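Side-chain contacts in muramidase (Sodiomyces alcalophilus, PDB 6ZM8), which probably cleaves the glycan chains of bacterial peptidoglycan, acting as a fungal lysozyme of glycoside hydrolase family 25: residues Phe26-Ala31 against Pro91-Ile96; Trp179-Lys184 against Gly189-Phe194. All coordinates share one frame; numbering follows the deposited sequence.

Contact 1: Phe26-Ala31 against Pro91-Ile96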
loop_
_atom_site.group_PDB
_atom_site.type_symbol
_atom_site.label_atom_id
_atom_site.label_comp_id
_atom_site.label_asym_id
_atom_site.label_seq_id
_atom_site.Cartn_x
_atom_site.Cartn_y
_atom_site.Cartn_z
ATOM N N PHE A 26 5.428 11.875 2.465
ATOM C CA PHE A 26 5.585 10.432 2.293
ATOM C C PHE A 26 5.170 10.067 0.869
ATOM O O PHE A 26 4.400 10.768 0.221
ATOM C CB PHE A 26 4.783 9.635 3.339
ATOM C CG PHE A 26 3.287 9.768 3.189
ATOM C CD1 PHE A 26 2.573 8.892 2.371
ATOM C CD2 PHE A 26 2.597 10.816 3.820
ATOM C CE1 PHE A 26 1.206 9.060 2.184
ATOM C CE2 PHE A 26 1.240 10.980 3.626
ATOM C CZ PHE A 26 0.543 10.110 2.823
ATOM N N VAL A 27 5.686 8.910 0.450
ATOM C CA VAL A 27 5.361 8.380 -0.878
ATOM C C VAL A 27 5.365 6.850 -0.788
ATOM O O VAL A 27 6.247 6.264 -0.182
ATOM C CB VAL A 27 6.323 8.928 -1.943
ATOM C CG1 VAL A 27 7.771 8.522 -1.683
ATOM C CG2 VAL A 27 5.882 8.526 -3.361
ATOM N N TYR A 28 4.383 6.247 -1.461
ATOM C CA TYR A 28 4.366 4.807 -1.734
ATOM C C TYR A 28 4.682 4.579 -3.206
ATOM O O TYR A 28 4.210 5.302 -4.079
ATOM C CB TYR A 28 3.011 4.163 -1.373
ATOM C CG TYR A 28 2.949 3.580 0.015
ATOM C CD1 TYR A 28 3.634 2.413 0.308
ATOM C CD2 TYR A 28 2.203 4.172 1.026
ATOM C CE1 TYR A 28 3.586 1.831 1.577
ATOM C CE2 TYR A 28 2.135 3.598 2.304
ATOM C CZ TYR A 28 2.835 2.429 2.571
ATOM O OH TYR A 28 2.752 1.925 3.845
ATOM N N ILE A 29 5.465 3.525 -3.457
ATOM C CA ILE A 29 6.059 3.286 -4.773
ATOM C C ILE A 29 5.814 1.832 -5.148
ATOM O O ILE A 29 6.137 0.920 -4.384
ATOM C CB ILE A 29 7.569 3.580 -4.734
ATOM C CG1 ILE A 29 7.817 5.035 -4.320
ATOM C CG2 ILE A 29 8.210 3.281 -6.085
ATOM C CD1 ILE A 29 9.267 5.331 -3.958
ATOM N N LYS A 30 5.273 1.586 -6.349
ATOM C CA LYS A 30 5.017 0.203 -6.738
ATOM C C LYS A 30 6.327 -0.553 -6.879
ATOM O O LYS A 30 7.246 -0.119 -7.609
ATOM C CB LYS A 30 4.284 0.127 -8.067
ATOM C CG LYS A 30 3.886 -1.313 -8.428
ATOM C CD LYS A 30 2.970 -1.388 -9.624
ATOM C CE LYS A 30 2.663 -2.832 -9.998
ATOM N NZ LYS A 30 1.723 -2.894 -11.119
ATOM N N ALA A 31 6.412 -1.720 -6.232
ATOM C CA ALA A 31 7.566 -2.604 -6.364
ATOM C C ALA A 31 7.235 -3.784 -7.255
ATOM O O ALA A 31 8.021 -4.066 -8.211
ATOM C CB ALA A 31 8.071 -3.082 -5.018
ATOM N N PRO A 91 5.953 0.408 6.449
ATOM C CA PRO A 91 5.680 -0.990 6.153
ATOM C C PRO A 91 5.137 -1.097 4.725
ATOM O O PRO A 91 4.402 -0.234 4.250
ATOM C CB PRO A 91 4.628 -1.377 7.193
ATOM C CG PRO A 91 3.918 -0.047 7.480
ATOM C CD PRO A 91 5.015 0.980 7.447
ATOM N N GLY A 92 5.485 -2.192 4.051
ATOM C CA GLY A 92 4.979 -2.407 2.708
ATOM C C GLY A 92 3.450 -2.499 2.714
ATOM O O GLY A 92 2.829 -2.921 3.708
ATOM N N ALA A 93 2.868 -2.149 1.568
ATOM C CA ALA A 93 1.426 -2.202 1.395
ATOM C C ALA A 93 1.031 -3.281 0.397
ATOM O O ALA A 93 1.634 -3.441 -0.681
ATOM C CB ALA A 93 0.882 -0.863 0.910
ATOM N N LEU A 94 -0.034 -4.011 0.761
ATOM C CA LEU A 94 -0.698 -4.976 -0.101
ATOM C C LEU A 94 -1.830 -4.238 -0.831
ATOM O O LEU A 94 -2.809 -3.833 -0.196
ATOM C CB LEU A 94 -1.267 -6.107 0.742
ATOM C CG LEU A 94 -2.067 -7.144 -0.046
ATOM C CD1 LEU A 94 -1.193 -7.885 -1.056
ATOM C CD2 LEU A 94 -2.727 -8.124 0.904
ATOM N N ASP A 95 -1.690 -4.086 -2.157
ATOM C CA ASP A 95 -2.727 -3.467 -2.995
ATOM C C ASP A 95 -3.611 -4.609 -3.488
ATOM O O ASP A 95 -3.231 -5.366 -4.411
ATOM C CB ASP A 95 -2.027 -2.710 -4.113
ATOM C CG ASP A 95 -2.928 -2.133 -5.163
ATOM O OD1 ASP A 95 -4.153 -2.355 -5.077
ATOM O OD2 ASP A 95 -2.401 -1.466 -6.075
ATOM N N ILE A 96 -4.754 -4.758 -2.822
ATOM C CA ILE A 96 -5.667 -5.877 -3.019
ATOM C C ILE A 96 -7.021 -5.293 -3.474
ATOM O O ILE A 96 -7.759 -4.687 -2.675
ATOM C CB ILE A 96 -5.716 -6.799 -1.781
ATOM C CG1 ILE A 96 -6.706 -7.938 -1.951
ATOM C CG2 ILE A 96 -6.010 -6.068 -0.475
ATOM C CD1 ILE A 96 -6.387 -8.916 -3.046
#
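Tyr28 and Pro91 meet through one hydrogen bond. The phenol OH of Tyr28 donates to the backbone O of Pro91 at 2.7 Å. The acceptor sits at the ring edge, near the ring plane. The C=O...donor angle is 165°, so the hydroxyl lies almost on the line of the carbonyl bond. The bond satisfies a buried hydroxyl and fixes the far end of the side chain. Ala93 adds the apolar part of the contact: its CB approaches Tyr28 CE1 at 3.9 Å, from an oblique direction.

No backbone pairing joins the two segments here. The nearest CA atoms, those of Tyr28 and Ala93, are 8.2 Å apart, and the tyrosine side chain spans the gap. CB of Tyr28 and of Ala93 both point toward the other segment.

Neighbours hold both sides: Trp158 stacks on the Tyr28 ring, and Gly92 N is hydrogen-bonded to Tyr124 OH. Tyr28 thus bridges two strands of a TIM-barrel-clan fold across the inside of its curled sheet. Strand 55-61 lies between them, pairing in parallel with 26-33 and with 93-95. Strand 133-136 is the next neighbour of 93-95, and its Val133 touches both Tyr28 and Pro91.

Contact 2: Trp179-Lys184 against Gly189-Phe194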
loop_
_atom_site.group_PDB
_atom_site.type_symbol
_atom_site.label_atom_id
_atom_site.label_comp_id
_atom_site.label_asym_id
_atom_site.label_seq_id
_atom_site.Cartn_x
_atom_site.Cartn_y
_atom_site.Cartn_z
ATOM N N TRP A 179 -5.546 7.732 3.121
ATOM C CA TRP A 179 -6.715 7.881 2.245
ATOM C C TRP A 179 -6.213 8.400 0.904
ATOM O O TRP A 179 -5.651 9.503 0.822
ATOM C CB TRP A 179 -7.727 8.861 2.856
ATOM C CG TRP A 179 -8.858 9.247 1.944
ATOM C CD1 TRP A 179 -9.368 8.605 0.853
ATOM C CD2 TRP A 179 -9.604 10.479 2.074
ATOM N NE1 TRP A 179 -10.389 9.326 0.307
ATOM C CE2 TRP A 179 -10.542 10.495 1.011
ATOM C CE3 TRP A 179 -9.570 11.559 2.959
ATOM C CZ2 TRP A 179 -11.393 11.575 0.777
ATOM C CZ3 TRP A 179 -10.404 12.619 2.744
ATOM C CH2 TRP A 179 -11.298 12.626 1.656
ATOM N N GLN A 180 -6.381 7.578 -0.138
ATOM C CA GLN A 180 -6.076 7.973 -1.513
ATOM C C GLN A 180 -7.333 8.681 -2.055
ATOM O O GLN A 180 -8.362 8.050 -2.267
ATOM C CB GLN A 180 -5.745 6.762 -2.368
ATOM C CG GLN A 180 -5.048 7.162 -3.669
ATOM C CD GLN A 180 -4.866 5.921 -4.521
ATOM O OE1 GLN A 180 -5.866 5.362 -5.016
ATOM N NE2 GLN A 180 -3.650 5.434 -4.637
ATOM N N TYR A 181 -7.204 9.999 -2.240
ATOM C CA TYR A 181 -8.366 10.850 -2.483
ATOM C C TYR A 181 -8.416 11.426 -3.904
ATOM O O TYR A 181 -9.442 11.986 -4.268
ATOM C CB TYR A 181 -8.500 11.945 -1.414
ATOM C CG TYR A 181 -7.392 12.966 -1.431
ATOM C CD1 TYR A 181 -6.167 12.728 -0.796
ATOM C CD2 TYR A 181 -7.560 14.185 -2.068
ATOM C CE1 TYR A 181 -5.145 13.675 -0.824
ATOM C CE2 TYR A 181 -6.558 15.134 -2.094
ATOM C CZ TYR A 181 -5.333 14.868 -1.492
ATOM O OH TYR A 181 -4.355 15.818 -1.585
ATOM N N ASN A 182 -7.355 11.255 -4.700
ATOM C CA ASN A 182 -7.451 11.541 -6.124
ATOM C C ASN A 182 -6.344 10.767 -6.841
ATOM O O ASN A 182 -5.436 10.235 -6.218
ATOM C CB ASN A 182 -7.429 13.060 -6.435
ATOM C CG ASN A 182 -6.108 13.724 -6.142
ATOM O OD1 ASN A 182 -5.042 13.251 -6.564
ATOM N ND2 ASN A 182 -6.158 14.846 -5.444
ATOM N N ASP A 183 -6.480 10.739 -8.173
ATOM C CA ASP A 183 -5.465 10.198 -9.073
ATOM C C ASP A 183 -4.808 11.303 -9.900
ATOM O O ASP A 183 -4.433 11.082 -11.077
ATOM C CB ASP A 183 -5.983 9.067 -9.924
ATOM C CG ASP A 183 -7.147 9.410 -10.822
ATOM O OD1 ASP A 183 -7.567 10.557 -10.856
ATOM O OD2 ASP A 183 -7.631 8.487 -11.521
ATOM N N LYS A 184 -4.628 12.461 -9.266
ATOM C CA LYS A 184 -4.212 13.689 -9.936
ATOM C C LYS A 184 -3.072 14.358 -9.174
ATOM O O LYS A 184 -3.024 15.587 -9.067
ATOM C CB LYS A 184 -5.390 14.650 -10.105
ATOM C CG LYS A 184 -6.551 14.132 -10.895
ATOM C CD LYS A 184 -7.734 15.067 -10.809
ATOM C CE LYS A 184 -8.835 14.688 -11.765
ATOM N NZ LYS A 184 -10.013 15.550 -11.585
ATOM N N GLY A 189 0.548 10.561 -10.713
ATOM C CA GLY A 189 0.361 9.659 -9.589
ATOM C C GLY A 189 -0.900 9.988 -8.831
ATOM O O GLY A 189 -1.760 10.740 -9.288
ATOM N N ASP A 190 -1.011 9.377 -7.650
ATOM C CA ASP A 190 -2.187 9.555 -6.819
ATOM C C ASP A 190 -1.848 10.349 -5.562
ATOM O O ASP A 190 -0.714 10.328 -5.106
ATOM C CB ASP A 190 -2.787 8.202 -6.402
ATOM C CG ASP A 190 -2.935 7.291 -7.606
ATOM O OD1 ASP A 190 -3.615 7.631 -8.543
ATOM O OD2 ASP A 190 -2.288 6.171 -7.593
ATOM N N SER A 191 -2.851 11.036 -5.007
ATOM C CA SER A 191 -2.652 11.831 -3.806
ATOM C C SER A 191 -3.245 11.124 -2.590
ATOM O O SER A 191 -4.340 10.566 -2.673
ATOM C CB SER A 191 -3.321 13.200 -3.930
ATOM O OG SER A 191 -2.844 13.888 -5.089
ATOM N N ASN A 192 -2.520 11.213 -1.471
ATOM C CA ASN A 192 -2.918 10.585 -0.223
ATOM C C ASN A 192 -2.871 11.590 0.931
ATOM O O ASN A 192 -2.045 12.498 0.976
ATOM C CB ASN A 192 -1.956 9.444 0.152
ATOM C CG ASN A 192 -1.979 8.364 -0.909
ATOM O OD1 ASN A 192 -3.014 7.754 -1.152
ATOM N ND2 ASN A 192 -0.828 8.134 -1.553
ATOM N N TRP A 193 -3.725 11.318 1.922
ATOM C CA TRP A 193 -3.605 11.893 3.261
ATOM C C TRP A 193 -3.183 10.807 4.227
ATOM O O TRP A 193 -3.713 9.692 4.186
ATOM C CB TRP A 193 -4.933 12.459 3.760
ATOM C CG TRP A 193 -5.476 13.604 2.961
ATOM C CD1 TRP A 193 -6.676 13.657 2.331
ATOM C CD2 TRP A 193 -4.845 14.878 2.683
ATOM N NE1 TRP A 193 -6.864 14.860 1.707
ATOM C CE2 TRP A 193 -5.738 15.621 1.853
ATOM C CE3 TRP A 193 -3.622 15.455 3.030
ATOM C CZ2 TRP A 193 -5.423 16.902 1.372
ATOM C CZ3 TRP A 193 -3.313 16.715 2.550
ATOM C CH2 TRP A 193 -4.204 17.426 1.745
ATOM N N PHE A 194 -2.286 11.161 5.143
ATOM C CA PHE A 194 -2.014 10.366 6.336
ATOM C C PHE A 194 -2.800 10.973 7.493
ATOM O O PHE A 194 -2.734 12.180 7.747
ATOM C CB PHE A 194 -0.506 10.385 6.664
ATOM C CG PHE A 194 -0.207 9.780 8.020
ATOM C CD1 PHE A 194 -0.271 8.417 8.230
ATOM C CD2 PHE A 194 0.135 10.608 9.099
ATOM C CE1 PHE A 194 0.011 7.882 9.482
ATOM C CE2 PHE A 194 0.420 10.070 10.344
ATOM C CZ PHE A 194 0.359 8.721 10.536
HETATM O O HOH W 1 -2.005 15.000 -0.651
HETATM O O HOH W 2 -1.849 10.919 -12.345
#
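A beta hairpin brings strand 190-194 back against strand 178-182. Trp179 and Trp193 form a hydrogen-bonded antiparallel pair: Trp179 N to Trp193 O and Trp193 N to Trp179 O, each 2.9 Å. Gln180 and Asn192 are the next, non-hydrogen-bonded pair. The register then slips by one residue, a beta bulge, and Asn182 pairs with Ser191. There Tyr181 N donates to Ser191 O and Ser191 N to Asn182 O, each 3.0 Å.

Tyr181, at the bulge, lays its ring on the five-membered ring of Trp193 as an offset stack. The centroids are 3.8 Å apart and the planes differ by 4°. Trp193 NE1 lies over the centre of one tyrosine face; Ser191 CB covers the opposite face. A chi1 of 66° sets Tyr181 CG between its own N and carbonyl carbon and brings the ring to Trp193. Trp179 completes the aromatic cluster, its CE3 3.6 Å from Trp193 CD1; the two indoles meet obliquely, planes at 54°. One water bridges Tyr181 OH and Asn192 O.

Asn182 OD1 is gripped twice. Ser191 OG donates to it at 2.7 Å and Lys184 N at 2.8 Å, from opposite faces of the amide plane. The bond from Lys184 N makes an Asx turn.

Gln180 and Asn192 lie on the face opposite Trp179, Asn182, Ser191 and Trp193, where both amide nitrogens donate to Asp6 OD2. Gln180 OE1 accepts from Tyr162 and Tyr135. The whole is a bulged antiparallel hairpin, its second strand also pairing antiparallel with strand 2-7 in the TIM-barrel-like sheet of this family.

Contact 1 closes before contact 2 opens along the chain, and their centres lie 13 Å apart. Both belong to the same curled sheet. Contact 1 is near the centre of the chain and reaches across the barrel interior. Contact 2 lies about 12 Å from that centre and is partly buried. Strand 2-7 connects them, running parallel to 26-33 and antiparallel to 190-194. They also touch directly: Phe26 CE2 packs on Phe194 CB at 3.6 Å, and Phe26 CZ on Asn192 CB at 3.7 Å. Trp158 of strand 157-160 serves both contacts, its NE1 hydrogen-bonded to Asn192 OD1. The inner side of the hairpin thus adjoins contact 1, while its Tyr181 and Trp193 are partly exposed.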